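Side-chain contacts in glucose-6-phosphate dehydrogenase (Trypanosoma cruzi, PDB 5AQ1), which catalyses the NADP-dependent oxidation of glucose 6-phosphate that opens the pentose phosphate pathway: residues D375-F380 against Y407-A412; E312-Q317 against Q498-I503; T471-A476 against G480-L485; E216-I221 against L278-M283. All blocks are in the same frame, centred on the assembly; numbering follows the deposited sequence.

Interaction 1 (D375-F380 against Y407-A412); sequences DIRIQF and YLKLTA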
# COMPACT_ATOMS: atom_id res chain seq x y z
N ASP B 375 -4.06 -24.82 -14.68
CA ASP B 375 -3.65 -24.10 -13.47
C ASP B 375 -3.50 -22.60 -13.68
O ASP B 375 -3.37 -22.11 -14.81
CB ASP B 375 -2.40 -24.73 -12.82
CG ASP B 375 -1.09 -24.43 -13.56
OD1 ASP B 375 -1.09 -23.73 -14.60
OD2 ASP B 375 -0.04 -24.91 -13.09
N ILE B 376 -3.56 -21.90 -12.56
CA ILE B 376 -3.42 -20.46 -12.51
C ILE B 376 -2.21 -20.18 -11.63
O ILE B 376 -2.10 -20.73 -10.53
CB ILE B 376 -4.67 -19.81 -11.88
CG1 ILE B 376 -5.92 -20.14 -12.71
CG2 ILE B 376 -4.51 -18.30 -11.75
CD1 ILE B 376 -7.21 -20.02 -11.93
N ARG B 377 -1.29 -19.35 -12.12
CA ARG B 377 -0.10 -19.00 -11.35
C ARG B 377 0.02 -17.49 -11.19
O ARG B 377 0.24 -16.77 -12.17
CB ARG B 377 1.15 -19.59 -12.01
CG ARG B 377 1.26 -21.09 -11.84
CD ARG B 377 2.23 -21.71 -12.83
NE ARG B 377 2.30 -23.16 -12.68
CZ ARG B 377 3.00 -23.80 -11.74
NH1 ARG B 377 3.70 -23.13 -10.83
NH2 ARG B 377 3.00 -25.12 -11.70
N ILE B 378 -0.13 -17.02 -9.96
CA ILE B 378 0.07 -15.62 -9.62
C ILE B 378 1.50 -15.47 -9.08
O ILE B 378 1.76 -15.74 -7.91
CB ILE B 378 -0.91 -15.13 -8.53
CG1 ILE B 378 -2.35 -15.55 -8.86
CG2 ILE B 378 -0.82 -13.62 -8.35
CD1 ILE B 378 -2.92 -14.91 -10.11
N GLN B 379 2.41 -15.05 -9.95
CA GLN B 379 3.82 -14.91 -9.58
C GLN B 379 4.11 -13.50 -9.06
O GLN B 379 4.02 -12.52 -9.80
CB GLN B 379 4.71 -15.23 -10.78
CG GLN B 379 6.20 -15.21 -10.47
CD GLN B 379 7.02 -15.84 -11.58
OE1 GLN B 379 7.58 -15.14 -12.42
NE2 GLN B 379 7.08 -17.16 -11.59
N PHE B 380 4.47 -13.42 -7.78
CA PHE B 380 4.76 -12.14 -7.13
C PHE B 380 6.17 -11.66 -7.43
O PHE B 380 7.01 -12.39 -7.96
CB PHE B 380 4.54 -12.25 -5.62
CG PHE B 380 3.14 -12.63 -5.24
CD1 PHE B 380 2.12 -11.68 -5.22
CD2 PHE B 380 2.82 -13.94 -4.91
CE1 PHE B 380 0.82 -12.04 -4.88
CE2 PHE B 380 1.53 -14.30 -4.57
CZ PHE B 380 0.52 -13.34 -4.56
N TYR B 407 -1.93 -23.91 -3.62
CA TYR B 407 -0.73 -23.81 -2.79
C TYR B 407 0.07 -22.54 -3.05
O TYR B 407 0.03 -21.96 -4.14
CB TYR B 407 0.16 -25.06 -2.93
CG TYR B 407 0.59 -25.42 -4.34
CD1 TYR B 407 -0.21 -26.22 -5.15
CD2 TYR B 407 1.82 -25.01 -4.83
CE1 TYR B 407 0.19 -26.57 -6.43
CE2 TYR B 407 2.23 -25.36 -6.11
CZ TYR B 407 1.42 -26.14 -6.91
OH TYR B 407 1.83 -26.47 -8.17
N LEU B 408 0.79 -22.11 -2.01
CA LEU B 408 1.59 -20.89 -2.03
C LEU B 408 3.07 -21.24 -1.92
O LEU B 408 3.53 -21.71 -0.88
CB LEU B 408 1.17 -19.98 -0.87
CG LEU B 408 1.93 -18.67 -0.70
CD1 LEU B 408 1.71 -17.76 -1.90
CD2 LEU B 408 1.49 -18.00 0.59
N LYS B 409 3.80 -21.01 -3.01
CA LYS B 409 5.23 -21.29 -3.03
C LYS B 409 5.98 -20.13 -2.40
O LYS B 409 5.79 -18.98 -2.78
CB LYS B 409 5.71 -21.49 -4.47
CG LYS B 409 5.06 -22.65 -5.19
CD LYS B 409 5.44 -22.67 -6.66
CE LYS B 409 6.84 -23.20 -6.87
NZ LYS B 409 7.22 -23.19 -8.31
N LEU B 410 6.84 -20.45 -1.43
CA LEU B 410 7.65 -19.44 -0.77
C LEU B 410 9.01 -19.99 -0.35
O LEU B 410 9.27 -21.19 -0.49
CB LEU B 410 6.90 -18.83 0.43
CG LEU B 410 5.96 -19.69 1.28
CD1 LEU B 410 6.67 -20.90 1.86
CD2 LEU B 410 5.36 -18.86 2.40
N THR B 411 9.87 -19.11 0.13
CA THR B 411 11.21 -19.48 0.58
C THR B 411 11.22 -19.68 2.10
O THR B 411 10.57 -18.93 2.84
CB THR B 411 12.23 -18.41 0.18
OG1 THR B 411 12.26 -18.31 -1.25
CG2 THR B 411 13.62 -18.76 0.69
N ALA B 412 11.93 -20.70 2.55
CA ALA B 412 12.07 -21.00 3.97
C ALA B 412 13.48 -21.48 4.25
O ALA B 412 14.23 -21.83 3.33
CB ALA B 412 11.05 -22.04 4.39

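Interaction 2 (E312-Q317 against Q498-I503); sequences ECVLGQ and QEFIRI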
# COMPACT_ATOMS: atom_id res chain seq x y z
N GLU B 312 2.61 -10.25 -30.07
CA GLU B 312 2.62 -10.76 -28.70
C GLU B 312 1.94 -12.12 -28.59
O GLU B 312 1.14 -12.36 -27.69
CB GLU B 312 1.97 -9.74 -27.77
CG GLU B 312 2.71 -8.41 -27.69
CD GLU B 312 2.11 -7.45 -26.69
OE1 GLU B 312 0.93 -7.06 -26.87
OE2 GLU B 312 2.81 -7.07 -25.72
N CYS B 313 2.27 -13.02 -29.52
CA CYS B 313 1.79 -14.40 -29.44
C CYS B 313 2.72 -15.38 -30.15
O CYS B 313 3.47 -14.99 -31.05
CB CYS B 313 0.37 -14.53 -30.00
SG CYS B 313 0.28 -14.82 -31.78
N VAL B 314 2.66 -16.64 -29.73
CA VAL B 314 3.34 -17.74 -30.41
C VAL B 314 2.32 -18.84 -30.67
O VAL B 314 1.70 -19.34 -29.73
CB VAL B 314 4.51 -18.31 -29.59
CG1 VAL B 314 5.14 -19.50 -30.31
CG2 VAL B 314 5.56 -17.23 -29.34
N LEU B 315 2.16 -19.21 -31.93
CA LEU B 315 1.20 -20.23 -32.35
C LEU B 315 1.90 -21.53 -32.66
O LEU B 315 3.07 -21.54 -33.07
CB LEU B 315 0.43 -19.75 -33.58
CG LEU B 315 -0.91 -19.04 -33.36
CD1 LEU B 315 -0.91 -18.16 -32.12
CD2 LEU B 315 -1.25 -18.22 -34.59
N GLY B 316 1.17 -22.64 -32.49
CA GLY B 316 1.70 -23.96 -32.79
C GLY B 316 0.66 -24.90 -33.36
O GLY B 316 -0.54 -24.76 -33.11
N GLN B 317 1.14 -25.88 -34.13
CA GLN B 317 0.30 -26.92 -34.73
C GLN B 317 1.06 -28.24 -34.60
O GLN B 317 2.17 -28.36 -35.11
CB GLN B 317 0.04 -26.59 -36.20
CG GLN B 317 -0.93 -27.52 -36.91
CD GLN B 317 -0.95 -27.26 -38.41
OE1 GLN B 317 -0.03 -27.64 -39.12
NE2 GLN B 317 -2.02 -26.63 -38.89
N GLN B 498 8.49 -21.07 -24.98
CA GLN B 498 9.15 -20.90 -23.68
C GLN B 498 9.98 -19.62 -23.61
O GLN B 498 10.01 -18.95 -22.58
CB GLN B 498 10.04 -22.10 -23.34
CG GLN B 498 9.27 -23.38 -23.02
CD GLN B 498 8.30 -23.21 -21.86
OE1 GLN B 498 8.52 -22.40 -20.95
NE2 GLN B 498 7.22 -23.98 -21.87
N GLU B 499 10.66 -19.30 -24.70
CA GLU B 499 11.44 -18.07 -24.77
C GLU B 499 10.52 -16.85 -24.73
O GLU B 499 10.82 -15.86 -24.07
CB GLU B 499 12.32 -18.05 -26.03
CG GLU B 499 13.22 -16.82 -26.18
CD GLU B 499 14.07 -16.54 -24.95
OE1 GLU B 499 14.45 -17.49 -24.23
OE2 GLU B 499 14.38 -15.35 -24.72
N PHE B 500 9.39 -16.93 -25.43
CA PHE B 500 8.38 -15.87 -25.39
C PHE B 500 7.85 -15.66 -23.97
O PHE B 500 7.67 -14.52 -23.55
CB PHE B 500 7.23 -16.18 -26.35
CG PHE B 500 6.12 -15.17 -26.31
CD1 PHE B 500 6.28 -13.92 -26.88
CD2 PHE B 500 4.91 -15.47 -25.69
CE1 PHE B 500 5.26 -12.98 -26.84
CE2 PHE B 500 3.88 -14.53 -25.65
CZ PHE B 500 4.06 -13.29 -26.22
N ILE B 501 7.60 -16.75 -23.26
CA ILE B 501 7.12 -16.68 -21.88
C ILE B 501 8.17 -16.01 -20.98
O ILE B 501 7.83 -15.17 -20.15
CB ILE B 501 6.75 -18.08 -21.33
CG1 ILE B 501 5.47 -18.57 -22.00
CG2 ILE B 501 6.54 -18.04 -19.82
CD1 ILE B 501 5.18 -20.05 -21.80
N ARG B 502 9.43 -16.39 -21.16
CA ARG B 502 10.52 -15.87 -20.34
C ARG B 502 10.67 -14.36 -20.49
O ARG B 502 10.72 -13.64 -19.49
CB ARG B 502 11.84 -16.58 -20.67
CG ARG B 502 12.94 -16.32 -19.65
CD ARG B 502 14.31 -16.71 -20.19
NE ARG B 502 14.68 -15.94 -21.37
CZ ARG B 502 15.07 -14.66 -21.36
NH1 ARG B 502 15.16 -13.98 -20.22
NH2 ARG B 502 15.37 -14.06 -22.51
N ILE B 503 10.74 -13.87 -21.73
CA ILE B 503 10.91 -12.44 -21.97
C ILE B 503 9.66 -11.65 -21.59
O ILE B 503 9.73 -10.45 -21.33
CB ILE B 503 11.31 -12.08 -23.42
CG1 ILE B 503 10.15 -12.30 -24.41
CG2 ILE B 503 12.55 -12.86 -23.86
CD1 ILE B 503 9.95 -11.12 -25.34

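Interaction 3 (T471-A476 against G480-L485); sequences TPLLHA and GEVKVL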
# COMPACT_ATOMS: atom_id res chain seq x y z
N THR B 471 -10.60 -11.08 -31.75
CA THR B 471 -11.04 -11.05 -33.15
C THR B 471 -9.99 -10.50 -34.12
O THR B 471 -9.74 -11.12 -35.15
CB THR B 471 -12.39 -10.31 -33.31
OG1 THR B 471 -13.43 -11.10 -32.74
CG2 THR B 471 -12.72 -10.06 -34.78
N PRO B 472 -9.38 -9.33 -33.81
CA PRO B 472 -8.31 -8.83 -34.69
C PRO B 472 -7.20 -9.86 -34.94
O PRO B 472 -6.75 -9.99 -36.08
CB PRO B 472 -7.76 -7.63 -33.92
CG PRO B 472 -8.91 -7.14 -33.12
CD PRO B 472 -9.74 -8.34 -32.78
N LEU B 473 -6.78 -10.57 -33.90
CA LEU B 473 -5.78 -11.63 -34.03
C LEU B 473 -6.29 -12.78 -34.89
O LEU B 473 -5.59 -13.24 -35.80
CB LEU B 473 -5.35 -12.16 -32.66
CG LEU B 473 -4.41 -13.38 -32.65
CD1 LEU B 473 -3.16 -13.15 -33.49
CD2 LEU B 473 -4.03 -13.74 -31.22
N LEU B 474 -7.50 -13.23 -34.61
CA LEU B 474 -8.10 -14.35 -35.33
C LEU B 474 -8.19 -14.07 -36.83
O LEU B 474 -7.86 -14.93 -37.64
CB LEU B 474 -9.49 -14.67 -34.77
CG LEU B 474 -9.50 -15.29 -33.37
CD1 LEU B 474 -10.90 -15.25 -32.78
CD2 LEU B 474 -8.96 -16.71 -33.37
N HIS B 475 -8.65 -12.87 -37.19
CA HIS B 475 -8.75 -12.50 -38.61
C HIS B 475 -7.38 -12.46 -39.28
O HIS B 475 -7.24 -12.88 -40.43
CB HIS B 475 -9.48 -11.16 -38.79
CG HIS B 475 -10.96 -11.24 -38.55
ND1 HIS B 475 -11.76 -10.13 -38.51
CD2 HIS B 475 -11.77 -12.30 -38.33
CE1 HIS B 475 -13.01 -10.49 -38.28
NE2 HIS B 475 -13.04 -11.81 -38.17
N ALA B 476 -6.37 -11.98 -38.56
CA ALA B 476 -4.99 -12.00 -39.05
C ALA B 476 -4.53 -13.43 -39.33
O ALA B 476 -3.94 -13.71 -40.37
CB ALA B 476 -4.06 -11.32 -38.06
N GLY B 480 -3.47 -15.59 -42.96
CA GLY B 480 -2.18 -16.27 -43.12
C GLY B 480 -1.01 -15.37 -42.78
O GLY B 480 0.08 -15.53 -43.34
N GLU B 481 -1.22 -14.43 -41.86
CA GLU B 481 -0.22 -13.42 -41.54
C GLU B 481 0.56 -13.72 -40.27
O GLU B 481 1.51 -13.01 -39.95
CB GLU B 481 -0.90 -12.05 -41.40
CG GLU B 481 -1.57 -11.58 -42.68
CD GLU B 481 -2.34 -10.28 -42.50
OE1 GLU B 481 -2.21 -9.65 -41.44
OE2 GLU B 481 -3.08 -9.90 -43.43
N VAL B 482 0.16 -14.76 -39.55
CA VAL B 482 0.83 -15.15 -38.31
C VAL B 482 1.46 -16.54 -38.48
O VAL B 482 0.77 -17.49 -38.85
CB VAL B 482 -0.16 -15.17 -37.13
CG1 VAL B 482 0.59 -15.30 -35.81
CG2 VAL B 482 -1.01 -13.91 -37.13
N LYS B 483 2.75 -16.65 -38.20
CA LYS B 483 3.48 -17.91 -38.36
C LYS B 483 2.99 -18.96 -37.36
O LYS B 483 2.72 -18.64 -36.20
CB LYS B 483 4.99 -17.68 -38.22
CG LYS B 483 5.82 -18.96 -38.26
CD LYS B 483 7.33 -18.74 -38.26
CE LYS B 483 8.03 -19.68 -39.22
NZ LYS B 483 9.42 -19.98 -38.79
N VAL B 484 2.88 -20.20 -37.82
CA VAL B 484 2.46 -21.32 -36.98
C VAL B 484 3.59 -22.34 -36.94
O VAL B 484 4.02 -22.84 -37.98
CB VAL B 484 1.19 -22.00 -37.53
CG1 VAL B 484 0.72 -23.10 -36.59
CG2 VAL B 484 0.09 -20.97 -37.74
N LEU B 485 4.07 -22.63 -35.74
CA LEU B 485 5.26 -23.45 -35.56
C LEU B 485 4.89 -24.90 -35.27
O LEU B 485 3.92 -25.17 -34.58
CB LEU B 485 6.10 -22.91 -34.41
CG LEU B 485 6.65 -21.50 -34.66
CD1 LEU B 485 6.99 -20.88 -33.33
CD2 LEU B 485 7.87 -21.54 -35.57

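Interaction 4 (E216-I221 against L278-M283); sequences EMVQNI and LSLLTM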
# COMPACT_ATOMS: atom_id res chain seq x y z
N GLU B 216 -14.62 -26.69 -9.41
CA GLU B 216 -14.44 -26.31 -8.01
C GLU B 216 -13.49 -25.13 -7.82
O GLU B 216 -13.85 -24.14 -7.18
CB GLU B 216 -13.93 -27.51 -7.20
CG GLU B 216 -13.74 -27.24 -5.71
CD GLU B 216 -15.03 -26.91 -4.99
OE1 GLU B 216 -16.08 -27.53 -5.31
OE2 GLU B 216 -15.01 -26.04 -4.10
N MET B 217 -12.29 -25.23 -8.37
CA MET B 217 -11.25 -24.24 -8.12
C MET B 217 -11.48 -22.93 -8.87
O MET B 217 -10.95 -21.89 -8.47
CB MET B 217 -9.86 -24.81 -8.44
CG MET B 217 -9.52 -26.09 -7.68
SD MET B 217 -9.85 -26.06 -5.90
CE MET B 217 -8.70 -24.79 -5.38
N VAL B 218 -12.26 -22.97 -9.95
CA VAL B 218 -12.65 -21.75 -10.66
C VAL B 218 -13.74 -21.02 -9.87
O VAL B 218 -13.70 -19.80 -9.74
CB VAL B 218 -13.12 -22.05 -12.10
CG1 VAL B 218 -13.56 -20.77 -12.81
CG2 VAL B 218 -12.00 -22.71 -12.89
N GLN B 219 -14.69 -21.79 -9.33
CA GLN B 219 -15.73 -21.23 -8.44
C GLN B 219 -15.15 -20.59 -7.17
O GLN B 219 -15.75 -19.67 -6.60
CB GLN B 219 -16.73 -22.32 -8.03
CG GLN B 219 -17.62 -22.81 -9.16
CD GLN B 219 -18.70 -23.76 -8.68
OE1 GLN B 219 -18.41 -24.87 -8.22
NE2 GLN B 219 -19.96 -23.34 -8.80
N ASN B 220 -13.99 -21.07 -6.74
CA ASN B 220 -13.35 -20.57 -5.53
C ASN B 220 -12.53 -19.30 -5.72
O ASN B 220 -12.07 -18.71 -4.74
CB ASN B 220 -12.47 -21.67 -4.92
CG ASN B 220 -12.06 -21.37 -3.49
OD1 ASN B 220 -12.86 -20.86 -2.70
ND2 ASN B 220 -10.81 -21.68 -3.15
N ILE B 221 -12.32 -18.87 -6.97
CA ILE B 221 -11.49 -17.70 -7.25
C ILE B 221 -12.03 -16.46 -6.54
O ILE B 221 -11.29 -15.76 -5.84
CB ILE B 221 -11.37 -17.42 -8.76
CG1 ILE B 221 -10.57 -18.53 -9.44
CG2 ILE B 221 -10.69 -16.08 -9.00
CD1 ILE B 221 -10.69 -18.52 -10.95
N LEU B 278 -9.63 -15.40 -16.59
CA LEU B 278 -8.97 -14.09 -16.61
C LEU B 278 -9.83 -13.02 -15.94
O LEU B 278 -9.34 -12.25 -15.12
CB LEU B 278 -8.64 -13.66 -18.05
CG LEU B 278 -8.09 -12.25 -18.24
CD1 LEU B 278 -6.78 -12.06 -17.48
CD2 LEU B 278 -7.90 -11.96 -19.71
N SER B 279 -11.12 -13.00 -16.30
CA SER B 279 -12.03 -11.98 -15.79
C SER B 279 -12.23 -12.10 -14.29
O SER B 279 -12.31 -11.09 -13.59
CB SER B 279 -13.39 -12.06 -16.51
OG SER B 279 -14.11 -13.21 -16.12
N LEU B 280 -12.32 -13.33 -13.79
CA LEU B 280 -12.45 -13.56 -12.35
C LEU B 280 -11.20 -13.14 -11.58
O LEU B 280 -11.31 -12.62 -10.47
CB LEU B 280 -12.77 -15.03 -12.07
CG LEU B 280 -14.14 -15.50 -12.56
CD1 LEU B 280 -14.22 -17.02 -12.55
CD2 LEU B 280 -15.26 -14.90 -11.72
N LEU B 281 -10.03 -13.35 -12.18
CA LEU B 281 -8.76 -12.99 -11.54
C LEU B 281 -8.47 -11.48 -11.55
O LEU B 281 -7.66 -11.02 -10.74
CB LEU B 281 -7.60 -13.71 -12.23
CG LEU B 281 -7.56 -15.23 -12.11
CD1 LEU B 281 -6.58 -15.81 -13.12
CD2 LEU B 281 -7.19 -15.67 -10.70
N THR B 282 -9.10 -10.73 -12.45
CA THR B 282 -8.76 -9.33 -12.67
C THR B 282 -9.85 -8.32 -12.28
O THR B 282 -9.55 -7.15 -12.06
CB THR B 282 -8.38 -9.07 -14.14
OG1 THR B 282 -9.46 -9.48 -14.99
CG2 THR B 282 -7.12 -9.84 -14.51
N MET B 283 -11.11 -8.76 -12.23
CA MET B 283 -12.23 -7.87 -11.90
C MET B 283 -12.02 -7.15 -10.58
O MET B 283 -11.28 -7.62 -9.71
CB MET B 283 -13.55 -8.66 -11.85
CG MET B 283 -13.61 -9.72 -10.76
SD MET B 283 -15.13 -10.70 -10.77
CE MET B 283 -16.06 -9.90 -9.47

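Interaction 1 (D375-F380 against Y407-A412)
The phenol OH of Y407 comes obliquely to the guanidinium of R377, R377 NH2 and Y407 OH being 4.0 Å apart. The two side chains run at a slant to one another, and the guanidinium stands almost perpendicular to the phenol ring, the planes being 82° apart. K409 approaches the same guanidinium at its edge, near its plane, its NZ lying 4.3 Å from R377 NH1. These two cations share an anion: E395 forms a salt bridge with NH1 of R377 and a longer, weak ion pair with K409. E395 lies on strand 395-401 of the large mixed sheet, which runs antiparallel between 373-380 and 405-413. The outer two therefore point roughly the same way, their axes 30° apart and 9.2 Å from each other at closest, and the long side chains of R377, Y407 and K409 bridge the gap. On the other face F380 CE2 comes to 4.4 Å from L408 CD1, an apolar touch covered by V230 of the second subunit. Behind the arginine, R377 NE bonds D375 OD2 at 3.0 Å, from above the carboxylate plane and bent to 131°. The extended run from CG to NE carries the guanidinium out beside the strand, toward Y407 and K409.

Interaction 2 (E312-Q317 against Q498-I503)
With F500 CG trans to the backbone N (chi1 177°), the ring leaves the helix toward strand 313-319, passing at its base V314, whose own rotamer places CG2 opposite the carbonyl carbon and facing the ring's root. This is helix-on-sheet packing: helix 495-504 lies against the large mixed sheet, and F500 is the residue it lowers onto strand 313-319. The CA atoms of V314 and F500 are 7.4 Å apart, and their side chains point in opposite directions and slide past each other rather than meeting end on. V314 CG2 therefore sits 3.6 Å from F500 CB and 3.7 Å from F500 CG, while the far end of the ring continues along the strand to the backbone at E312 and C313. V346 and R348 of the adjacent strand 344-349 also touch the phenylalanine. The carboxylate of E312 leads elsewhere, to R348 and H350. One turn of the helix carries its own salt bridge, R502 gripping E499 side-on through NE and NH2, OE2 accepting from NH2 through its syn lone pair. At the outer end of the F500 ring, CZ lies 3.4 Å from E312 C, beside the peptide that joins E312 to C313, in an oblique approach.

Interaction 3 (T471-A476 against G480-L485)
A476 and V482 pack methyl against methyl where the chain turns back on helix 460-479, A476 CB lying 4.1 Å from V482 CG2. The valine rotamer decides which branch does the touching: at chi1 -168° CG1 is trans to the backbone N, and CG2, trans to the carbonyl carbon instead, is the methyl presented to the helix. The same CG2 is approached by L473 CD1 at 4.3 Å. Although the CB of L473 leaves the backbone to one side, its CG is trans to the backbone N (chi1 173°), and the end of the chain swings round to the valine. Beyond this small apolar cluster, C313 and L315 of strand 313-319 also touch V482, while I266 of helix 264-282 packs on L473.

E481 behaves differently. Its CB and CG pass close to the carbonyl oxygen of A476, E481 CB lying 3.6 Å from A476 O. The chain then runs extended beyond CG, bringing E481 OE1 to 4.2 Å from A476 CB. Through OE2 its carboxylate finds its charge partner in R479, the last residue of the helix. The backbone N of E481 donates to A476 O over 3.2 Å with an N-H...O angle of 162°. G480, the first residue to leave the helix, has positive phi, and two backbone bonds run back into the last turn, one of them E481 N to A476 O: a Schellman motif, here ending helix 460-479 and sending the chain toward strand 484-488, the outermost of the mixed sheet within this chain.

Interaction 4 (E216-I221 against L278-M283)
V218 and L280 cross at about a right angle, touching through one methyl of each, V218 CG1 3.8 Å from L280 CD1. I221 meets the same leucine in a similar way, again nearly perpendicular, chiefly with its branch methyl: I221 CG2 lies 3.9 Å from L280 CB, while I221 CD1 is 4.2 Å from L280 CD1. The isoleucine torsion accounts for this, since at chi1 -68° CG2 is trans to the backbone N and faces helix 264-282, while CG1 lies beside the backbone N, opposite the carbonyl carbon. L280 thus touches two residues of the other segment, V218 through CD1 and I221 chiefly through CB. The leucine beside it adds a third hold, L281 CD2 coming 3.9 Å from I221 CG2. That methyl also approaches L280 O, a carbonyl whose hydrogen bond comes from R225 NH1. All four touching side chains are buried. V218 of helix 216-219 and I221 at the start of helix 221-226 pack on helix 264-282, linking the NAD-binding and C-terminal family regions. Helix 216-219 is flanked by helix 430-433, whose Y430 touches E216, M217 and N220; helix 291-302 packs on S279, T282 and M283, and K413 of the second subunit forms a salt bridge with E216.

Overall arrangement
The four contacts form two pairs. Interactions 1 and 4, with centres 16 Å apart, touch through I376, whose CG2 lies 3.5 Å from L281 CD1 and whose CD1 lies 3.9 Å from I221 CD1; strand 373-380 thereby packs through I376 on both helical segments of interaction 4. Interactions 2 and 3, 14 Å between centres, are joined at the other end of the same sheet by the probable hydrogen bonds Q317 N to L485 O (2.9 Å) and L485 N to L315 O (3.1 Å). Interaction 4 is near the substrate: the V218 side chain is about 9 Å from bound glucose 6-phosphate, which K215, D268 and H273 help to enclose. Subunit pairing involves interactions 1 and 4, A412 packing on N220 between copies.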